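Local coordinates for protein malate dehydrogenase (Pyrococcus horikoshii, PDB 1V9N) that catalyses the NAD-dependent oxidation of (S)-malate to oxaloacetate as a homodimer of the LDH2/MDH2 oxidoreductase family, at residues A[80-84]-A[85-89]; A[18-21]-A[22-26]; A[294-297]-A[298-302]. One frame throughout, in Å; residues are numbered along the deposited sequence.

Contact 1. Residues A[80-84]-A[85-89]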
loop_
_atom_site.group_PDB
_atom_site.type_symbol
_atom_site.label_atom_id
_atom_site.label_comp_id
_atom_site.label_asym_id
_atom_site.label_seq_id
_atom_site.Cartn_x
_atom_site.Cartn_y
_atom_site.Cartn_z
ATOM N N VAL A 80 -14.312 2.698 -22.984
ATOM C CA VAL A 80 -13.030 2.012 -22.869
ATOM C C VAL A 80 -12.059 2.712 -23.824
ATOM O O VAL A 80 -12.295 2.750 -25.030
ATOM C CB VAL A 80 -13.155 0.534 -23.276
ATOM C CG1 VAL A 80 -11.790 -0.138 -23.224
ATOM C CG2 VAL A 80 -14.132 -0.178 -22.347
ATOM N N ILE A 81 -10.989 3.280 -23.278
ATOM C CA ILE A 81 -9.985 3.992 -24.073
ATOM C C ILE A 81 -8.923 3.030 -24.614
ATOM O O ILE A 81 -8.590 3.058 -25.797
ATOM C CB ILE A 81 -9.274 5.075 -23.231
ATOM C CG1 ILE A 81 -10.304 6.018 -22.610
ATOM C CG2 ILE A 81 -8.300 5.853 -24.096
ATOM C CD1 ILE A 81 -11.179 6.735 -23.616
ATOM N N ARG A 82 -8.379 2.202 -23.729
ATOM C CA ARG A 82 -7.369 1.208 -24.096
ATOM C C ARG A 82 -7.804 -0.078 -23.415
ATOM O O ARG A 82 -8.419 -0.040 -22.346
ATOM C CB ARG A 82 -5.970 1.600 -23.581
ATOM C CG ARG A 82 -5.338 2.835 -24.235
ATOM C CD ARG A 82 -5.138 2.651 -25.736
ATOM N NE ARG A 82 -4.226 1.555 -26.053
ATOM C CZ ARG A 82 -2.903 1.618 -25.928
ATOM N NH1 ARG A 82 -2.323 2.728 -25.495
ATOM N NH2 ARG A 82 -2.158 0.566 -26.232
ATOM N N GLU A 83 -7.487 -1.218 -24.013
ATOM C CA GLU A 83 -7.891 -2.475 -23.412
ATOM C C GLU A 83 -7.067 -3.665 -23.869
ATOM O O GLU A 83 -6.485 -3.669 -24.960
ATOM C CB GLU A 83 -9.380 -2.723 -23.694
ATOM C CG GLU A 83 -9.898 -4.084 -23.240
ATOM C CD GLU A 83 -11.405 -4.217 -23.383
ATOM O OE1 GLU A 83 -11.939 -3.904 -24.469
ATOM O OE2 GLU A 83 -12.058 -4.637 -22.405
ATOM N N GLY A 84 -7.009 -4.660 -22.994
ATOM C CA GLY A 84 -6.291 -5.886 -23.266
ATOM C C GLY A 84 -7.015 -6.992 -22.517
ATOM O O GLY A 84 -7.939 -6.713 -21.761
ATOM N N PRO A 85 -6.626 -8.259 -22.705
ATOM C CA PRO A 85 -7.292 -9.360 -22.009
ATOM C C PRO A 85 -7.303 -9.199 -20.484
ATOM O O PRO A 85 -8.233 -9.649 -19.810
ATOM C CB PRO A 85 -6.492 -10.579 -22.463
ATOM C CG PRO A 85 -6.101 -10.198 -23.876
ATOM C CD PRO A 85 -5.649 -8.767 -23.687
ATOM N N SER A 86 -6.275 -8.549 -19.945
ATOM C CA SER A 86 -6.174 -8.357 -18.499
ATOM C C SER A 86 -6.213 -6.914 -17.996
ATOM O O SER A 86 -5.912 -6.662 -16.829
ATOM C CB SER A 86 -4.903 -9.034 -17.971
ATOM O OG SER A 86 -5.002 -10.444 -18.076
ATOM N N TYR A 87 -6.578 -5.963 -18.849
ATOM C CA TYR A 87 -6.634 -4.574 -18.396
ATOM C C TYR A 87 -7.528 -3.701 -19.255
ATOM O O TYR A 87 -7.924 -4.079 -20.363
ATOM C CB TYR A 87 -5.228 -3.962 -18.375
ATOM C CG TYR A 87 -4.769 -3.429 -19.716
ATOM C CD1 TYR A 87 -5.085 -2.129 -20.114
ATOM C CD2 TYR A 87 -4.064 -4.239 -20.611
ATOM C CE1 TYR A 87 -4.715 -1.649 -21.371
ATOM C CE2 TYR A 87 -3.692 -3.768 -21.867
ATOM C CZ TYR A 87 -4.021 -2.471 -22.239
ATOM O OH TYR A 87 -3.645 -1.989 -23.470
ATOM N N ALA A 88 -7.843 -2.525 -18.725
ATOM C CA ALA A 88 -8.645 -1.550 -19.437
ATOM C C ALA A 88 -8.470 -0.162 -18.826
ATOM O O ALA A 88 -8.254 -0.014 -17.614
ATOM C CB ALA A 88 -10.112 -1.951 -19.418
ATOM N N LEU A 89 -8.523 0.850 -19.683
ATOM C CA LEU A 89 -8.432 2.236 -19.253
ATOM C C LEU A 89 -9.810 2.794 -19.599
ATOM O O LEU A 89 -10.216 2.803 -20.758
ATOM C CB LEU A 89 -7.324 2.975 -20.007
ATOM C CG LEU A 89 -7.287 4.499 -19.856
ATOM C CD1 LEU A 89 -7.315 4.889 -18.387
ATOM C CD2 LEU A 89 -6.035 5.041 -20.536
HETATM O O HOH W 1 -3.774 -2.071 -26.374
#

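Contact 2. Residues A[18-21]-A[22-26]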
loop_
_atom_site.group_PDB
_atom_site.type_symbol
_atom_site.label_atom_id
_atom_site.label_comp_id
_atom_site.label_asym_id
_atom_site.label_seq_id
_atom_site.Cartn_x
_atom_site.Cartn_y
_atom_site.Cartn_z
ATOM N N ARG A 18 -35.284 1.430 4.968
ATOM C CA ARG A 18 -35.928 2.731 4.864
ATOM C C ARG A 18 -34.959 3.774 4.330
ATOM O O ARG A 18 -35.311 4.581 3.470
ATOM C CB ARG A 18 -36.454 3.157 6.236
ATOM C CG ARG A 18 -37.183 4.488 6.258
ATOM C CD ARG A 18 -38.133 4.524 7.441
ATOM N NE ARG A 18 -39.130 3.462 7.330
ATOM C CZ ARG A 18 -39.960 3.100 8.304
ATOM N NH1 ARG A 18 -39.916 3.715 9.479
ATOM N NH2 ARG A 18 -40.836 2.124 8.099
ATOM N N LEU A 19 -33.736 3.759 4.848
ATOM C CA LEU A 19 -32.718 4.704 4.412
ATOM C C LEU A 19 -32.417 4.454 2.939
ATOM O O LEU A 19 -32.286 5.392 2.150
ATOM C CB LEU A 19 -31.443 4.530 5.242
ATOM C CG LEU A 19 -30.323 5.542 4.992
ATOM C CD1 LEU A 19 -30.823 6.947 5.301
ATOM C CD2 LEU A 19 -29.126 5.207 5.861
ATOM N N PHE A 20 -32.333 3.179 2.575
ATOM C CA PHE A 20 -32.049 2.779 1.205
ATOM C C PHE A 20 -33.086 3.306 0.217
ATOM O O PHE A 20 -32.732 3.923 -0.786
ATOM C CB PHE A 20 -32.003 1.253 1.098
ATOM C CG PHE A 20 -31.660 0.753 -0.274
ATOM C CD1 PHE A 20 -30.337 0.503 -0.628
ATOM C CD2 PHE A 20 -32.656 0.545 -1.222
ATOM C CE1 PHE A 20 -30.014 0.054 -1.905
ATOM C CE2 PHE A 20 -32.340 0.098 -2.503
ATOM C CZ PHE A 20 -31.013 -0.147 -2.843
ATOM N N SER A 21 -34.362 3.040 0.493
ATOM C CA SER A 21 -35.442 3.474 -0.393
ATOM C C SER A 21 -35.499 4.997 -0.488
ATOM O O SER A 21 -35.852 5.550 -1.522
ATOM C CB SER A 21 -36.789 2.934 0.101
ATOM O OG SER A 21 -37.099 3.448 1.383
ATOM N N PHE A 22 -35.152 5.669 0.601
ATOM C CA PHE A 22 -35.145 7.121 0.614
ATOM C C PHE A 22 -34.152 7.626 -0.430
ATOM O O PHE A 22 -34.515 8.390 -1.328
ATOM C CB PHE A 22 -34.742 7.637 1.993
ATOM C CG PHE A 22 -34.417 9.102 2.012
ATOM C CD1 PHE A 22 -35.409 10.051 1.796
ATOM C CD2 PHE A 22 -33.108 9.531 2.200
ATOM C CE1 PHE A 22 -35.100 11.405 1.763
ATOM C CE2 PHE A 22 -32.788 10.887 2.168
ATOM C CZ PHE A 22 -33.785 11.823 1.949
ATOM N N ILE A 23 -32.899 7.187 -0.309
ATOM C CA ILE A 23 -31.848 7.590 -1.239
ATOM C C ILE A 23 -32.281 7.359 -2.679
ATOM O O ILE A 23 -32.096 8.224 -3.535
ATOM C CB ILE A 23 -30.530 6.807 -0.978
ATOM C CG1 ILE A 23 -29.998 7.140 0.415
ATOM C CG2 ILE A 23 -29.480 7.164 -2.031
ATOM C CD1 ILE A 23 -28.845 6.254 0.856
ATOM N N VAL A 24 -32.858 6.189 -2.941
ATOM C CA VAL A 24 -33.316 5.845 -4.284
ATOM C C VAL A 24 -34.423 6.788 -4.766
ATOM O O VAL A 24 -34.477 7.130 -5.951
ATOM C CB VAL A 24 -33.816 4.375 -4.342
ATOM C CG1 VAL A 24 -34.451 4.088 -5.695
ATOM C CG2 VAL A 24 -32.641 3.421 -4.113
ATOM N N ARG A 25 -35.300 7.206 -3.853
ATOM C CA ARG A 25 -36.386 8.125 -4.205
ATOM C C ARG A 25 -35.815 9.455 -4.677
ATOM O O ARG A 25 -36.181 9.966 -5.734
ATOM C CB ARG A 25 -37.296 8.405 -3.003
ATOM C CG ARG A 25 -38.366 7.371 -2.735
ATOM C CD ARG A 25 -39.504 7.990 -1.927
ATOM N NE ARG A 25 -39.111 8.369 -0.574
ATOM C CZ ARG A 25 -38.805 7.497 0.383
ATOM N NH1 ARG A 25 -38.846 6.196 0.134
ATOM N NH2 ARG A 25 -38.467 7.926 1.593
ATOM N N VAL A 26 -34.924 10.016 -3.868
ATOM C CA VAL A 26 -34.296 11.292 -4.176
ATOM C C VAL A 26 -33.550 11.255 -5.509
ATOM O O VAL A 26 -33.756 12.111 -6.372
ATOM C CB VAL A 26 -33.300 11.697 -3.066
ATOM C CG1 VAL A 26 -32.569 12.977 -3.457
ATOM C CG2 VAL A 26 -34.031 11.883 -1.751
HETATM O O HOH W 2 -38.043 5.632 3.093
#

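Contact 3. Residues A[294-297]-A[298-302]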
loop_
_atom_site.group_PDB
_atom_site.type_symbol
_atom_site.label_atom_id
_atom_site.label_comp_id
_atom_site.label_asym_id
_atom_site.label_seq_id
_atom_site.Cartn_x
_atom_site.Cartn_y
_atom_site.Cartn_z
ATOM N N GLU A 294 -10.342 -22.973 -1.940
ATOM C CA GLU A 294 -10.613 -23.531 -0.623
ATOM C C GLU A 294 -9.343 -23.611 0.221
ATOM O O GLU A 294 -9.400 -23.462 1.437
ATOM C CB GLU A 294 -11.280 -24.906 -0.737
ATOM C CG GLU A 294 -12.747 -24.841 -1.195
ATOM C CD GLU A 294 -13.616 -23.941 -0.313
ATOM O OE1 GLU A 294 -13.667 -24.170 0.916
ATOM O OE2 GLU A 294 -14.257 -23.006 -0.850
ATOM N N GLU A 295 -8.198 -23.841 -0.422
ATOM C CA GLU A 295 -6.920 -23.893 0.298
ATOM C C GLU A 295 -6.577 -22.483 0.756
ATOM O O GLU A 295 -6.127 -22.269 1.880
ATOM C CB GLU A 295 -5.798 -24.411 -0.607
ATOM C CG GLU A 295 -5.724 -25.920 -0.719
ATOM C CD GLU A 295 -4.589 -26.373 -1.617
ATOM O OE1 GLU A 295 -3.445 -25.901 -1.410
ATOM O OE2 GLU A 295 -4.841 -27.199 -2.523
ATOM N N PHE A 296 -6.782 -21.524 -0.137
ATOM C CA PHE A 296 -6.526 -20.127 0.177
ATOM C C PHE A 296 -7.343 -19.734 1.412
ATOM O O PHE A 296 -6.809 -19.183 2.372
ATOM C CB PHE A 296 -6.942 -19.236 -1.002
ATOM C CG PHE A 296 -6.712 -17.766 -0.761
ATOM C CD1 PHE A 296 -5.523 -17.165 -1.151
ATOM C CD2 PHE A 296 -7.674 -16.993 -0.119
ATOM C CE1 PHE A 296 -5.288 -15.809 -0.906
ATOM C CE2 PHE A 296 -7.453 -15.638 0.132
ATOM C CZ PHE A 296 -6.255 -15.045 -0.264
ATOM N N LYS A 297 -8.643 -20.022 1.380
ATOM C CA LYS A 297 -9.526 -19.670 2.491
ATOM C C LYS A 297 -9.096 -20.318 3.795
ATOM O O LYS A 297 -9.100 -19.677 4.847
ATOM C CB LYS A 297 -10.970 -20.063 2.183
ATOM C CG LYS A 297 -11.605 -19.292 1.041
ATOM C CD LYS A 297 -13.052 -19.727 0.871
ATOM C CE LYS A 297 -13.734 -18.992 -0.267
ATOM N NZ LYS A 297 -15.134 -19.474 -0.454
ATOM N N GLU A 298 -8.726 -21.590 3.729
ATOM C CA GLU A 298 -8.282 -22.290 4.924
ATOM C C GLU A 298 -7.049 -21.596 5.500
ATOM O O GLU A 298 -7.019 -21.241 6.671
ATOM C CB GLU A 298 -7.941 -23.744 4.592
ATOM C CG GLU A 298 -7.707 -24.614 5.808
ATOM C CD GLU A 298 -8.932 -24.703 6.698
ATOM O OE1 GLU A 298 -10.003 -25.120 6.204
ATOM O OE2 GLU A 298 -8.823 -24.357 7.894
ATOM N N LYS A 299 -6.038 -21.383 4.664
ATOM C CA LYS A 299 -4.813 -20.750 5.126
ATOM C C LYS A 299 -4.963 -19.333 5.672
ATOM O O LYS A 299 -4.383 -19.006 6.713
ATOM C CB LYS A 299 -3.764 -20.771 4.014
ATOM C CG LYS A 299 -3.280 -22.171 3.669
ATOM C CD LYS A 299 -2.732 -22.876 4.901
ATOM C CE LYS A 299 -2.200 -24.255 4.560
ATOM N NZ LYS A 299 -1.636 -24.923 5.771
ATOM N N ILE A 300 -5.729 -18.487 4.991
ATOM C CA ILE A 300 -5.885 -17.116 5.470
ATOM C C ILE A 300 -6.672 -17.066 6.777
ATOM O O ILE A 300 -6.357 -16.270 7.661
ATOM C CB ILE A 300 -6.562 -16.199 4.415
ATOM C CG1 ILE A 300 -6.344 -14.736 4.807
ATOM C CG2 ILE A 300 -8.054 -16.510 4.304
ATOM C CD1 ILE A 300 -6.831 -13.722 3.771
ATOM N N SER A 301 -7.685 -17.917 6.903
ATOM C CA SER A 301 -8.488 -17.961 8.124
ATOM C C SER A 301 -7.650 -18.465 9.288
ATOM O O SER A 301 -7.845 -18.041 10.426
ATOM C CB SER A 301 -9.709 -18.864 7.941
ATOM O OG SER A 301 -10.697 -18.226 7.158
ATOM N N GLN A 302 -6.716 -19.371 9.005
ATOM C CA GLN A 302 -5.841 -19.895 10.047
ATOM C C GLN A 302 -4.896 -18.788 10.503
ATOM O O GLN A 302 -4.561 -18.685 11.690
ATOM C CB GLN A 302 -5.044 -21.097 9.531
ATOM C CG GLN A 302 -5.921 -22.245 9.040
ATOM C CD GLN A 302 -5.181 -23.571 8.951
ATOM O OE1 GLN A 302 -4.048 -23.638 8.474
ATOM N NE2 GLN A 302 -5.832 -24.639 9.402
#

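Contact 1. Residues A[80-84]-A[85-89]
The Tyr87 side chain leaves its backbone with CG between N and the carbonyl carbon (chi1 84°), and this lays the ring over the backbone of Glu83 and Gly84. The setting is a beta hairpin, strands 79-84 and 87-91, closed by a type I turn from Gly84 to Tyr87. Gly84 N and Glu83 C both sit over one face of the ring, nearer its margin than its centre; Gly84 N is 3.6 Å from Tyr87 CE2. With no side chain, Gly84 leaves room for the ring. Gly84 N donates to Tyr87 O at 2.8 Å. The return bond, Tyr87 N to Gly84 O, is weak. Further along is a classic beta bulge, with Ile81 and Arg82 set against the single residue Leu89. Ile81 N donates to Leu89 O at 2.7 Å, and Leu89 N bonds to Arg82 O at 2.8 Å. Glu83 and Ala88 share the other face of the hairpin, toward helix 97-115, where Lys111 forms a salt bridge with Glu83. On the Tyr87 face the second subunit approaches: its Phe290 meets the ring, and Arg82 NH1 hydrogen-bonds to the backbone O of Glu288 of that subunit. The Arg82 guanidinium is turned 79° from the ring plane. One water bridges the two groups, 3.1 Å from Arg82 NH2 and 2.9 Å from Tyr87 OH.

Contact 2. Residues A[18-21]-A[22-26]
On helix 16-29, Ser21 OG is gripped by a water and, more weakly, by Arg25 one turn later. The water donates to Ser21 OG at 2.9 Å and accepts from Arg25 NH2 at 2.8 Å, lying at the guanidinium edge, in its plane. Arg25 NH1 adds a weak direct bond to Ser21 OG at 3.5 Å. A further weak bond runs from Ser21 OG to Asp17 O. Arg25 is bent at chi3 (-67°), which folds the guanidinium back along the helix. One of its faces then lies over Phe22 CA, and Arg25 NH2 comes to the edge of the Phe22 ring. The same NH2 also bonds to Glu358 O, so the arginine ties this helix to the C-terminal tail. Backbone bonds from residue i+4 to i hold the turn; Arg25 N to Ser21 O measures 2.9 Å.

Elsewhere round the helix the contacts are apolar. Val24 CG2 touches the Phe20 ring obliquely, 3.7 Å from CE2. Val24 CG2 is anti to its own carbonyl carbon, which sets this methyl beside the backbone N and near Phe20 O. Ile23 CD1 comes to 4.4 Å from Leu19 CG, a loose touch on the side that packs against helix 34-49. The Phe22 ring packs on Leu60, Leu348 and Ala352, and Val26 CG2 lies over one ring face, near its margin. This is i to i+4 packing within an amphipathic alpha helix, its apolar side set among helices 34-49, 60-69 and 342-355.

Contact 3. Residues A[294-297]-A[298-302]
Helix 293-308 carries this contact, one turn against the next, in regular alpha-helical bonding. Ile300 N bonds to Phe296 O at 2.9 Å, and Lys299 N to Glu295 O at the same length with an almost straight N-H (175°). Glu298 N closes the first bond of the set, to Glu294 O. The apolar pair is Phe296 with Ile300. Phe296 CG stands anti to the backbone N (chi1 180°), and this carries the ring along the helix side where Ile300 emerges. The methyl Ile300 CD1 comes to 4.2 Å from Phe296 CE2, obliquely to the ring. Ile300 CG2 instead turns back to the backbone, 3.4 Å from Lys297 O. That same oxygen accepts Ser301 N at 3.1 Å.

The polar side chains behave differently. Lys297 is extended beyond CG and reaches back to Glu294, where NZ and OE2 make a long salt bridge of 3.7 Å. Glu298 has its CB near Glu294 O, but its chain bends at chi2 and the carboxylate leads away. There OE1 forms a salt bridge with Lys177 NZ. The hydroxyl of Ser301 bonds to the backbone N of the same Lys177. Lys299 lies with CG 3.4 Å from Glu295 O.

Glu298 and Ser301 fasten the helix to the loop at Thr176 and Lys177, after strand 170-174. Phe296 meets Ile287 and Ile291, in the loop between strand 278-285 and this helix. Phe296 also packs on Ile258 and Ile300 on Ile254, both in helix 242-258 of the second subunit.

The three contacts follow one another along the chain; none encloses or crosses another. Contact 2 comes first, within helix 16-29, closing no loop, and ties that helix to helices 34-49, 60-69 and 342-355 and to the C-terminal tail. Contact 1 closes a tight hairpin at the outer strand, within this chain, of the seven-stranded mixed sheet. Contact 3, much later, is again intrahelical and closes no loop. Centres lie about 34 Å apart for contacts 1 and 2, about 31 Å for contacts 1 and 3 and about 38 Å for contacts 2 and 3. None touches another. Contacts 1 and 3 both face the second subunit, whereas contact 2 is touched by no other chain of the dimer.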